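Local coordinates for transcriptional regulator fur family (Xanthomonas campestris pv. campestris, PDB 7DH7), which probably acts as a zinc-dependent repressor of the Fur family that binds regulatory DNA and controls zinc uptake, at residues C123-S128 against H160-K165; H109-A114 against Q153-E158; G57-A62 against E100-F105. All blocks are in the same frame, centred on the assembly; numbering follows the deposited sequence.

Contact 1 (C123-S128 against H160-K165); sequences CDRCHS and HGLCAK. With ZN (zinc ion), chain I.
C123 and C163 meet beside a zinc ion that gathers the end of strand 120-123 and the start of helix 164-168. Followed outward, C123 begins with CB, which packs 3.9 Å from CB of C163. Its SG, set anti to the backbone N (chi1 177°), binds the zinc at 2.3 Å and also accepts a nearly straight bond from the backbone N of C163, 3.2 Å away. The N-H groups of R125 and C126 point at the same sulfur from farther off, so C123 SG carries one closer and two long N-H bonds besides the metal. C126 SG adds a ligand at 2.5 Å, while C163 SG binds the zinc at a longer 2.7 Å; C166 completes the four cysteines. Next to the site, D124 N donates to G161 O at 2.9 Å, extending a parallel bridge between C123 and G161. R125 runs alongside L162, its CB 3.9 Å from CD1 of L162, and the D124 carboxylate turns to Q155 of the second subunit. A pair of CxxC motifs thus forms a structural-type tetracysteine site, as in other Fur-family proteins; the N-H groups around C123 SG would offset part of the negative charge that four thiolates bring to the metal.

Contact 2 (H109-A114 against Q153-E158); sequences HHPNSA and QAQTLE
A type II beta turn from H110 to S113, in the loop leaving strand 104-107, lies against the segment that leads into strand 158-161, the two running in nearly opposite directions. H109 carries the contact. Its ring has CG beside the backbone N (chi1 -72°), which lays one face over T156: CB of T156 stands 3.8 Å from the ring centroid, close to the normal, in a CH-pi contact. At the ring edge, CD2 of H109 comes within 3.4 Å of L157 O. The backbone N of H109 donates to OE2 of E158 at 3.0 Å, approaching from above the carboxylate plane; the same oxygen is hydrogen-bonded to NE2 of H97, a residue known to bind a second zinc in this protein with C108, H116 and E131. N112 N, in the turn, donates to A154 O at 3.3 Å, tilted out of the carbonyl plane, and fastens the turn to the other segment. P111 and Q155 lie side by side, while Q155 NE2 turns to D124 of the second subunit. Around these loops, F120 of strand 120-123 stacks on the H109 ring, F27 of helix 24-38 stacks on H110, and L157 packs on helix 135-147, as strand 158-161 continues the sheet into the second subunit.

Contact 3 (G57-A62 against E100-F105); sequences GKPVKA and ESVNAF
CB of P59 presses on CB of A104 at 3.4 Å, tighter than ordinary van der Waals contact. V102 crosses the proline at about a right angle and brings CG2 to 3.8 Å from P59 CB. Next to this apolar patch, V60 and F105 form a single antiparallel hydrogen-bonded pair. V60 N donates to F105 O at 2.9 Å, in the carbonyl plane and on a lone pair; the return bond from F105 N to V60 O, 2.8 Å, is nearly straight at hydrogen (169°) yet reaches its acceptor from above the carbonyl plane. V60 O also lies at the F105 ring edge, 3.3 Å from CD2 of F105. Farther along the ring, CE2 of F105 meets CB of A62 at 3.9 Å. K61 folds back, CG beside its backbone N (chi1 -67°) and the chain bent at chi2, so that its CE lies 3.1 Å from N103 O and also against V102 O, as carbon-to-oxygen contacts. A water accepts from A62 N and donates to N103 O.

In the next shell, a G1 bulge at N103 and A104, opposite L99, shapes the entry to strand 104-107. L87 and M91 of helix 80-92 pack on F105; L65 and W68 of helix 62-73 pack on V60. K61 N-caps that helix, its backbone N hydrogen-bonded to OE1 of E64. The loop between helices 44-55 and 62-73 thus meets the hairpin 96-99/104-107, consistent with the wing of a Fur-type winged-helix DNA-binding domain. Across this joint, backbone N and O of V60 and F105 satisfy each other, and the water serves the helix start and the bulge.

How the contacts relate
All three contacts draw on one mixed sheet. Contact 3 joins the loop before helix 62-73 to its edge strand 104-107, whereas contacts 1 and 2 involve the two ends of strand 158-161, the other outermost strand within the chain. Contact 1 holds the tetracysteine zinc; contacts 2 and 3 border the residues of the other zinc site known for this protein, P59 being about 6 Å from E131 (side chain to side chain). A bound zinc lies about 14 Å from the E158 side chain. The centres of contacts 1 and 2 are about 21 Å apart, those of contacts 1 and 3 about 17 Å, and those of contacts 2 and 3 about 19 Å. At the dimer interface, contact 1 of one subunit meets contact 2 of the other.

Contact 1 (C123-S128 against H160-K165)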
ATOM      1  N   CYS C 123      -4.094  -5.597   7.567  1.00 24.20           N
ATOM      2  CA  CYS C 123      -4.572  -4.374   8.212  1.00 23.48           C
ATOM      3  C   CYS C 123      -3.552  -3.268   7.869  1.00 21.60           C
ATOM      4  O   CYS C 123      -2.357  -3.467   8.077  1.00 21.20           O
ATOM      5  CB  CYS C 123      -4.715  -4.614   9.701  1.00 24.59           C
ATOM      6  SG  CYS C 123      -5.228  -3.169  10.640  1.00 25.03           S
ATOM      7  N   ASP C 124      -4.037  -2.103   7.452  1.00 20.59           N
ATOM      8  CA  ASP C 124      -3.181  -0.963   7.035  1.00 29.54           C
ATOM      9  C   ASP C 124      -2.653  -0.183   8.246  1.00 28.85           C
ATOM     10  O   ASP C 124      -1.870   0.705   8.052  1.00 27.12           O
ATOM     11  CB  ASP C 124      -3.798  -0.198   5.860  1.00 18.17           C
ATOM     12  CG  ASP C 124      -4.927   0.769   6.147  1.00 28.06           C
ATOM     13  OD1 ASP C 124      -5.214   1.051   7.288  1.00 31.74           O
ATOM     14  OD2 ASP C 124      -5.483   1.254   5.188  1.00 33.11           O
ATOM     15  N   ARG C 125      -3.152  -0.488   9.435  1.00 26.25           N
ATOM     16  CA  ARG C 125      -2.722   0.166  10.684  1.00 25.33           C
ATOM     17  C   ARG C 125      -1.720  -0.708  11.460  1.00 23.80           C
ATOM     18  O   ARG C 125      -0.719  -0.179  11.856  1.00 26.19           O
ATOM     19  CB  ARG C 125      -3.976   0.474  11.497  1.00 25.25           C
ATOM     20  CG  ARG C 125      -3.714   1.300  12.741  1.00 35.40           C
ATOM     21  CD  ARG C 125      -3.604   2.766  12.410  1.00 39.76           C
ATOM     22  NE  ARG C 125      -4.820   3.104  11.719  1.00 45.39           N
ATOM     23  CZ  ARG C 125      -5.862   3.661  12.305  1.00 52.83           C
ATOM     24  NH1 ARG C 125      -5.812   3.955  13.589  1.00 50.12           N
ATOM     25  NH2 ARG C 125      -6.947   3.928  11.604  1.00 46.68           N
ATOM     26  N   CYS C 126      -1.998  -1.998  11.683  1.00 22.79           N
ATOM     27  CA  CYS C 126      -1.066  -2.842  12.482  1.00 24.96           C
ATOM     28  C   CYS C 126      -0.105  -3.660  11.612  1.00 22.17           C
ATOM     29  O   CYS C 126       0.879  -4.096  12.116  1.00 24.47           O
ATOM     30  CB  CYS C 126      -1.809  -3.741  13.459  1.00 24.52           C
ATOM     31  SG  CYS C 126      -2.755  -5.045  12.653  1.00 35.04           S
ATOM     32  N   HIS C 127      -0.390  -3.801  10.324  1.00 26.98           N
ATOM     33  CA  HIS C 127       0.432  -4.556   9.334  1.00 24.15           C
ATOM     34  C   HIS C 127       0.395  -6.067   9.609  1.00 23.41           C
ATOM     35  O   HIS C 127       1.235  -6.767   9.094  1.00 26.83           O
ATOM     36  CB  HIS C 127       1.791  -3.892   9.023  1.00 20.41           C
ATOM     37  CG  HIS C 127       1.745  -2.409   9.122  1.00 22.86           C
ATOM     38  ND1 HIS C 127       1.047  -1.639   8.244  1.00 18.08           N
ATOM     39  CD2 HIS C 127       2.140  -1.595  10.113  1.00 18.64           C
ATOM     40  CE1 HIS C 127       1.093  -0.401   8.636  1.00 20.03           C
ATOM     41  NE2 HIS C 127       1.751  -0.350   9.769  1.00 27.08           N
ATOM     42  N   SER C 128      -0.574  -6.538  10.387  1.00 24.83           N
ATOM     43  CA  SER C 128      -0.766  -7.997  10.566  1.00 30.22           C
ATOM     44  C   SER C 128      -1.506  -8.497   9.336  1.00 27.52           C
ATOM     45  O   SER C 128      -2.383  -7.797   8.890  1.00 26.35           O
ATOM     46  CB  SER C 128      -1.511  -8.348  11.804  1.00 28.32           C
ATOM     47  OG  SER C 128      -0.773  -8.037  12.949  1.00 30.05           O
ATOM     48  N   HIS C 160      -6.447  -5.034   1.316  1.00 23.79           N
ATOM     49  CA  HIS C 160      -6.087  -4.104   2.409  1.00 26.64           C
ATOM     50  C   HIS C 160      -7.345  -3.583   3.077  1.00 23.04           C
ATOM     51  O   HIS C 160      -8.230  -3.148   2.392  1.00 23.15           O
ATOM     52  CB  HIS C 160      -5.146  -2.992   1.942  1.00 20.81           C
ATOM     53  CG  HIS C 160      -3.832  -3.461   1.444  1.00 28.30           C
ATOM     54  ND1 HIS C 160      -2.676  -2.881   1.824  1.00 31.24           N
ATOM     55  CD2 HIS C 160      -3.486  -4.441   0.596  1.00 30.80           C
ATOM     56  CE1 HIS C 160      -1.677  -3.473   1.235  1.00 30.98           C
ATOM     57  NE2 HIS C 160      -2.139  -4.427   0.494  1.00 29.85           N
ATOM     58  N   GLY C 161      -7.338  -3.629   4.394  1.00 23.40           N
ATOM     59  CA  GLY C 161      -8.476  -3.246   5.220  1.00 30.32           C
ATOM     60  C   GLY C 161      -8.044  -2.801   6.587  1.00 29.56           C
ATOM     61  O   GLY C 161      -6.847  -2.613   6.796  1.00 23.69           O
ATOM     62  N   LEU C 162      -9.019  -2.542   7.440  1.00 24.71           N
ATOM     63  CA  LEU C 162      -8.744  -2.135   8.828  1.00 27.99           C
ATOM     64  C   LEU C 162      -9.219  -3.258   9.761  1.00 27.05           C
ATOM     65  O   LEU C 162     -10.377  -3.642   9.644  1.00 28.05           O
ATOM     66  CB  LEU C 162      -9.492  -0.830   9.078  1.00 27.58           C
ATOM     67  CG  LEU C 162      -9.262  -0.198  10.444  1.00 31.68           C
ATOM     68  CD1 LEU C 162      -7.793   0.120  10.635  1.00 25.81           C
ATOM     69  CD2 LEU C 162     -10.087   1.067  10.582  1.00 27.16           C
ATOM     70  N   CYS C 163      -8.351  -3.738  10.661  1.00 26.98           N
ATOM     71  CA  CYS C 163      -8.715  -4.828  11.610  1.00 30.36           C
ATOM     72  C   CYS C 163      -9.711  -4.308  12.655  1.00 31.38           C
ATOM     73  O   CYS C 163      -9.725  -3.119  12.925  1.00 31.55           O
ATOM     74  CB  CYS C 163      -7.499  -5.517  12.238  1.00 32.59           C
ATOM     75  SG  CYS C 163      -7.056  -4.989  13.906  1.00 43.80           S
ATOM     76  N   ALA C 164     -10.492  -5.211  13.237  1.00 32.08           N
ATOM     77  CA  ALA C 164     -11.490  -4.843  14.263  1.00 33.40           C
ATOM     78  C   ALA C 164     -10.790  -4.221  15.468  1.00 33.12           C
ATOM     79  O   ALA C 164     -11.336  -3.298  16.032  1.00 33.59           O
ATOM     80  CB  ALA C 164     -12.253  -6.072  14.660  1.00 35.87           C
ATOM     81  N   LYS C 165      -9.640  -4.757  15.860  1.00 32.80           N
ATOM     82  CA  LYS C 165      -8.901  -4.201  17.010  1.00 34.48           C
ATOM     83  C   LYS C 165      -8.386  -2.792  16.701  1.00 36.34           C
ATOM     84  O   LYS C 165      -8.609  -1.906  17.512  1.00 36.89           O
ATOM     85  CB  LYS C 165      -7.737  -5.132  17.335  1.00 33.02           C
ATOM     86  CG  LYS C 165      -6.935  -4.762  18.563  1.00 38.89           C
ATOM     87  CD  LYS C 165      -6.023  -5.876  18.957  1.00 41.27           C
ATOM     88  CE  LYS C 165      -5.002  -5.478  19.992  1.00 48.14           C
ATOM     89  NZ  LYS C 165      -5.561  -5.498  21.355  1.00 54.45           N
TER
HETATM   90 ZN    ZN I 201      -4.924  -3.815  12.787  1.00 28.47          ZN

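Contact 2 (H109-A114 against Q153-E158)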
ATOM      1  N   HIS C 109       3.432  -9.519  -1.585  1.00 35.34           N
ATOM      2  CA  HIS C 109       3.367 -10.185  -2.880  1.00 30.30           C
ATOM      3  C   HIS C 109       4.005  -9.309  -3.945  1.00 30.81           C
ATOM      4  O   HIS C 109       3.764  -8.098  -4.006  1.00 25.36           O
ATOM      5  CB  HIS C 109       1.919 -10.516  -3.254  1.00 26.45           C
ATOM      6  CG  HIS C 109       1.326 -11.631  -2.444  1.00 33.58           C
ATOM      7  ND1 HIS C 109       2.037 -12.763  -2.104  1.00 36.35           N
ATOM      8  CD2 HIS C 109       0.084 -11.799  -1.931  1.00 32.00           C
ATOM      9  CE1 HIS C 109       1.266 -13.571  -1.397  1.00 36.23           C
ATOM     10  NE2 HIS C 109       0.073 -13.011  -1.281  1.00 37.24           N
ATOM     11  N   HIS C 110       4.832  -9.928  -4.786  1.00 27.01           N
ATOM     12  CA  HIS C 110       5.606  -9.218  -5.789  1.00 28.06           C
ATOM     13  C   HIS C 110       5.711 -10.110  -7.022  1.00 38.63           C
ATOM     14  O   HIS C 110       5.471 -11.319  -6.930  1.00 31.62           O
ATOM     15  CB  HIS C 110       6.993  -8.828  -5.248  1.00 27.00           C
ATOM     16  CG  HIS C 110       7.763  -9.962  -4.639  1.00 37.31           C
ATOM     17  ND1 HIS C 110       7.537 -10.414  -3.358  1.00 40.83           N
ATOM     18  CD2 HIS C 110       8.799 -10.694  -5.116  1.00 40.69           C
ATOM     19  CE1 HIS C 110       8.379 -11.394  -3.080  1.00 42.40           C
ATOM     20  NE2 HIS C 110       9.155 -11.585  -4.131  1.00 42.76           N
ATOM     21  N   PRO C 111       6.053  -9.535  -8.192  1.00 46.17           N
ATOM     22  CA  PRO C 111       6.010 -10.243  -9.457  1.00 50.12           C
ATOM     23  C   PRO C 111       6.931 -11.444  -9.683  1.00 74.19           C
ATOM     24  O   PRO C 111       8.036 -11.469  -9.214  1.00 59.71           O
ATOM     25  CB  PRO C 111       6.371  -9.191 -10.507  1.00 39.11           C
ATOM     26  CG  PRO C 111       6.215  -7.885  -9.794  1.00 41.68           C
ATOM     27  CD  PRO C 111       6.571  -8.192  -8.360  1.00 42.13           C
ATOM     28  N   ASN C 112       6.327 -12.477 -10.266  1.00112.90           N
ATOM     29  CA  ASN C 112       6.965 -13.719 -10.779  1.00125.11           C
ATOM     30  C   ASN C 112       7.658 -14.554  -9.698  1.00120.49           C
ATOM     31  O   ASN C 112       8.465 -15.409 -10.105  1.00130.00           O
ATOM     32  CB  ASN C 112       7.883 -13.418 -11.965  1.00134.29           C
ATOM     33  CG  ASN C 112       7.212 -12.519 -12.977  1.00137.82           C
ATOM     34  OD1 ASN C 112       5.991 -12.406 -12.986  1.00141.07           O
ATOM     35  ND2 ASN C 112       7.997 -11.878 -13.828  1.00136.51           N
ATOM     36  N   SER C 113       7.360 -14.374  -8.407  1.00100.68           N
ATOM     37  CA  SER C 113       8.018 -15.297  -7.455  1.00 89.20           C
ATOM     38  C   SER C 113       7.379 -16.640  -7.807  1.00 96.90           C
ATOM     39  O   SER C 113       6.153 -16.721  -7.726  1.00 91.71           O
ATOM     40  CB  SER C 113       7.741 -14.906  -6.041  1.00 78.99           C
ATOM     41  OG  SER C 113       6.527 -15.492  -5.602  1.00 80.33           O
ATOM     42  N   ALA C 114       8.180 -17.654  -8.128  1.00104.76           N
ATOM     43  CA  ALA C 114       7.572 -18.898  -8.641  1.00111.16           C
ATOM     44  C   ALA C 114       7.136 -19.800  -7.492  1.00115.52           C
ATOM     45  O   ALA C 114       8.019 -20.430  -6.884  1.00119.26           O
ATOM     46  CB  ALA C 114       8.550 -19.593  -9.555  1.00110.92           C
ATOM     47  N   GLN C 153      -2.185 -13.560 -12.090  1.00 41.89           N
ATOM     48  CA  GLN C 153      -1.139 -14.574 -12.143  1.00 50.08           C
ATOM     49  C   GLN C 153       0.256 -13.968 -12.225  1.00 52.74           C
ATOM     50  O   GLN C 153       1.235 -14.651 -11.900  1.00 54.29           O
ATOM     51  CB  GLN C 153      -1.353 -15.516 -13.336  1.00 58.75           C
ATOM     52  CG  GLN C 153      -1.457 -14.833 -14.703  1.00 67.31           C
ATOM     53  CD  GLN C 153      -2.825 -14.224 -14.960  1.00 74.23           C
ATOM     54  OE1 GLN C 153      -3.118 -13.114 -14.511  1.00 70.53           O
ATOM     55  NE2 GLN C 153      -3.676 -14.959 -15.675  1.00 77.73           N
ATOM     56  N   ALA C 154       0.364 -12.709 -12.663  1.00 53.88           N
ATOM     57  CA  ALA C 154       1.646 -12.014 -12.639  1.00 46.66           C
ATOM     58  C   ALA C 154       2.046 -11.634 -11.222  1.00 41.20           C
ATOM     59  O   ALA C 154       3.240 -11.542 -10.916  1.00 42.59           O
ATOM     60  CB  ALA C 154       1.582 -10.767 -13.520  1.00 36.58           C
ATOM     61  N   GLN C 155       1.069 -11.403 -10.350  1.00 33.38           N
ATOM     62  CA  GLN C 155       1.351 -11.009  -8.973  1.00 33.01           C
ATOM     63  C   GLN C 155       0.110 -11.307  -8.148  1.00 31.41           C
ATOM     64  O   GLN C 155      -0.977 -10.809  -8.462  1.00 29.71           O
ATOM     65  CB  GLN C 155       1.730  -9.515  -8.895  1.00 32.81           C
ATOM     66  CG  GLN C 155       1.623  -8.926  -7.513  1.00 31.71           C
ATOM     67  CD  GLN C 155       2.301  -7.566  -7.381  1.00 27.81           C
ATOM     68  OE1 GLN C 155       3.289  -7.260  -8.061  1.00 24.72           O
ATOM     69  NE2 GLN C 155       1.748  -6.736  -6.515  1.00 25.26           N
ATOM     70  N   THR C 156       0.270 -12.121  -7.107  1.00 30.57           N
ATOM     71  CA  THR C 156      -0.863 -12.500  -6.278  1.00 31.31           C
ATOM     72  C   THR C 156      -1.475 -11.258  -5.635  1.00 31.38           C
ATOM     73  O   THR C 156      -0.770 -10.317  -5.252  1.00 27.66           O
ATOM     74  CB  THR C 156      -0.418 -13.514  -5.220  1.00 36.43           C
ATOM     75  OG1 THR C 156       0.312 -14.563  -5.865  1.00 34.03           O
ATOM     76  CG2 THR C 156      -1.621 -14.129  -4.498  1.00 35.10           C
ATOM     77  N   LEU C 157      -2.803 -11.239  -5.562  1.00 30.19           N
ATOM     78  CA  LEU C 157      -3.496 -10.075  -5.038  1.00 29.49           C
ATOM     79  C   LEU C 157      -3.256  -9.930  -3.541  1.00 35.96           C
ATOM     80  O   LEU C 157      -3.045 -10.915  -2.818  1.00 36.48           O
ATOM     81  CB  LEU C 157      -4.994 -10.175  -5.312  1.00 29.97           C
ATOM     82  CG  LEU C 157      -5.366 -10.184  -6.786  1.00 30.72           C
ATOM     83  CD1 LEU C 157      -6.855 -10.453  -6.924  1.00 32.20           C
ATOM     84  CD2 LEU C 157      -4.993  -8.849  -7.407  1.00 33.83           C
ATOM     85  N   GLU C 158      -3.282  -8.680  -3.080  1.00 26.32           N
ATOM     86  CA  GLU C 158      -3.380  -8.360  -1.665  1.00 25.76           C
ATOM     87  C   GLU C 158      -4.682  -7.610  -1.426  1.00 29.89           C
ATOM     88  O   GLU C 158      -5.125  -6.823  -2.277  1.00 28.94           O
ATOM     89  CB  GLU C 158      -2.195  -7.514  -1.174  1.00 23.95           C
ATOM     90  CG  GLU C 158      -0.877  -8.252  -1.136  1.00 24.31           C
ATOM     91  CD  GLU C 158       0.197  -7.525  -0.340  1.00 30.69           C
ATOM     92  OE1 GLU C 158      -0.014  -6.344   0.026  1.00 35.08           O
ATOM     93  OE2 GLU C 158       1.247  -8.142  -0.074  1.00 23.12           O
TER

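Contact 3 (G57-A62 against E100-F105)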
ATOM      1  N   GLY C  57      12.258 -17.169   1.949  1.00 73.81           N
ATOM      2  CA  GLY C  57      11.177 -18.003   1.449  1.00 81.35           C
ATOM      3  C   GLY C  57      10.049 -18.237   2.437  1.00 80.71           C
ATOM      4  O   GLY C  57       8.894 -17.899   2.158  1.00 80.70           O
ATOM      5  N   LYS C  58      10.374 -18.825   3.599  1.00 77.32           N
ATOM      6  CA  LYS C  58       9.450 -19.078   4.696  1.00 67.87           C
ATOM      7  C   LYS C  58       9.316 -17.831   5.572  1.00 58.18           C
ATOM      8  O   LYS C  58      10.177 -16.947   5.548  1.00 56.76           O
ATOM      9  CB  LYS C  58       9.950 -20.268   5.520  1.00 68.60           C
ATOM     10  CG  LYS C  58       8.855 -21.184   6.086  1.00 77.32           C
ATOM     11  CD  LYS C  58       8.301 -22.168   5.044  1.00 79.44           C
ATOM     12  CE  LYS C  58       6.827 -22.501   5.289  1.00 74.87           C
ATOM     13  NZ  LYS C  58       5.883 -21.503   4.700  1.00 70.65           N
ATOM     14  N   PRO C  59       8.226 -17.698   6.333  1.00 48.77           N
ATOM     15  CA  PRO C  59       8.140 -16.584   7.284  1.00 39.45           C
ATOM     16  C   PRO C  59       9.301 -16.619   8.263  1.00 37.10           C
ATOM     17  O   PRO C  59       9.767 -17.687   8.659  1.00 40.46           O
ATOM     18  CB  PRO C  59       6.805 -16.822   8.001  1.00 36.94           C
ATOM     19  CG  PRO C  59       5.997 -17.619   7.064  1.00 39.66           C
ATOM     20  CD  PRO C  59       6.959 -18.455   6.258  1.00 43.25           C
ATOM     21  N   VAL C  60       9.749 -15.435   8.676  1.00 34.80           N
ATOM     22  CA  VAL C  60      10.919 -15.289   9.533  1.00 40.37           C
ATOM     23  C   VAL C  60      10.498 -14.686  10.863  1.00 34.71           C
ATOM     24  O   VAL C  60       9.846 -13.636  10.893  1.00 32.96           O
ATOM     25  CB  VAL C  60      11.991 -14.394   8.884  1.00 46.95           C
ATOM     26  CG1 VAL C  60      13.208 -14.304   9.782  1.00 45.57           C
ATOM     27  CG2 VAL C  60      12.359 -14.896   7.509  1.00 51.29           C
ATOM     28  N   LYS C  61      10.933 -15.318  11.949  1.00 36.47           N
ATOM     29  CA  LYS C  61      10.783 -14.755  13.283  1.00 36.39           C
ATOM     30  C   LYS C  61      11.702 -13.548  13.468  1.00 40.18           C
ATOM     31  O   LYS C  61      12.766 -13.445  12.844  1.00 40.86           O
ATOM     32  CB  LYS C  61      11.113 -15.809  14.338  1.00 38.99           C
ATOM     33  CG  LYS C  61      10.136 -16.969  14.402  1.00 52.32           C
ATOM     34  CD  LYS C  61       9.056 -16.726  15.438  1.00 47.89           C
ATOM     35  CE  LYS C  61       7.755 -17.407  15.053  1.00 54.26           C
ATOM     36  NZ  LYS C  61       7.921 -18.855  14.774  1.00 59.51           N
ATOM     37  N   ALA C  62      11.296 -12.641  14.360  1.00 37.88           N
ATOM     38  CA  ALA C  62      12.090 -11.440  14.608  1.00 37.57           C
ATOM     39  C   ALA C  62      13.454 -11.789  15.203  1.00 41.13           C
ATOM     40  O   ALA C  62      14.483 -11.262  14.760  1.00 35.35           O
ATOM     41  CB  ALA C  62      11.334 -10.479  15.527  1.00 35.53           C
ATOM     42  N   GLU C 100       0.104 -13.270  11.124  1.00 34.14           N
ATOM     43  CA  GLU C 100      -0.359 -13.499  12.491  1.00 39.82           C
ATOM     44  C   GLU C 100      -0.291 -14.977  12.876  1.00 45.04           C
ATOM     45  O   GLU C 100       0.069 -15.314  14.013  1.00 39.40           O
ATOM     46  CB  GLU C 100      -1.791 -12.980  12.645  1.00 39.50           C
ATOM     47  CG  GLU C 100      -2.277 -12.884  14.081  1.00 46.72           C
ATOM     48  CD  GLU C 100      -2.683 -14.230  14.672  1.00 53.93           C
ATOM     49  OE1 GLU C 100      -3.251 -15.077  13.940  1.00 55.12           O
ATOM     50  OE2 GLU C 100      -2.402 -14.449  15.872  1.00 50.68           O
ATOM     51  N   SER C 101      -0.651 -15.871  11.953  1.00 39.23           N
ATOM     52  CA  SER C 101      -0.794 -17.277  12.310  1.00 41.99           C
ATOM     53  C   SER C 101       0.517 -17.851  12.830  1.00 43.83           C
ATOM     54  O   SER C 101       0.527 -18.596  13.817  1.00 48.26           O
ATOM     55  CB  SER C 101      -1.301 -18.075  11.108  1.00 42.93           C
ATOM     56  OG  SER C 101      -0.431 -17.916   9.999  1.00 45.18           O
ATOM     57  N   VAL C 102       1.635 -17.507  12.194  1.00 41.40           N
ATOM     58  CA  VAL C 102       2.936 -18.039  12.587  1.00 46.03           C
ATOM     59  C   VAL C 102       3.767 -17.013  13.338  1.00 40.70           C
ATOM     60  O   VAL C 102       4.933 -17.272  13.636  1.00 41.15           O
ATOM     61  CB  VAL C 102       3.714 -18.594  11.381  1.00 44.24           C
ATOM     62  CG1 VAL C 102       3.027 -19.844  10.837  1.00 44.59           C
ATOM     63  CG2 VAL C 102       3.853 -17.534  10.298  1.00 39.74           C
ATOM     64  N   ASN C 103       3.191 -15.861  13.667  1.00 39.20           N
ATOM     65  CA  ASN C 103       3.897 -14.782  14.356  1.00 43.68           C
ATOM     66  C   ASN C 103       5.293 -14.591  13.754  1.00 44.24           C
ATOM     67  O   ASN C 103       6.322 -14.711  14.420  1.00 43.45           O
ATOM     68  CB  ASN C 103       3.954 -15.055  15.858  1.00 49.62           C
ATOM     69  CG  ASN C 103       4.211 -13.802  16.673  1.00 57.72           C
ATOM     70  OD1 ASN C 103       5.060 -12.985  16.334  1.00 62.53           O
ATOM     71  ND2 ASN C 103       3.447 -13.631  17.739  1.00 65.24           N
ATOM     72  N   ALA C 104       5.300 -14.343  12.447  1.00 35.25           N
ATOM     73  CA  ALA C 104       6.522 -14.230  11.674  1.00 34.42           C
ATOM     74  C   ALA C 104       6.262 -13.306  10.486  1.00 45.06           C
ATOM     75  O   ALA C 104       5.113 -13.050  10.111  1.00 31.81           O
ATOM     76  CB  ALA C 104       7.016 -15.601  11.212  1.00 36.39           C
ATOM     77  N   PHE C 105       7.347 -12.822   9.884  1.00 31.10           N
ATOM     78  CA  PHE C 105       7.290 -11.793   8.861  1.00 29.03           C
ATOM     79  C   PHE C 105       7.486 -12.374   7.466  1.00 29.30           C
ATOM     80  O   PHE C 105       8.204 -13.361   7.280  1.00 30.75           O
ATOM     81  CB  PHE C 105       8.335 -10.716   9.170  1.00 27.57           C
ATOM     82  CG  PHE C 105       8.128 -10.091  10.510  1.00 34.37           C
ATOM     83  CD1 PHE C 105       7.274  -8.997  10.655  1.00 26.03           C
ATOM     84  CD2 PHE C 105       8.716 -10.638  11.642  1.00 33.21           C
ATOM     85  CE1 PHE C 105       7.044  -8.439  11.900  1.00 29.71           C
ATOM     86  CE2 PHE C 105       8.493 -10.089  12.900  1.00 32.30           C
ATOM     87  CZ  PHE C 105       7.654  -8.990  13.032  1.00 37.62           C
TER
HETATM   88  O   HOH W   1       8.437 -12.837  15.517  1.00 36.83           O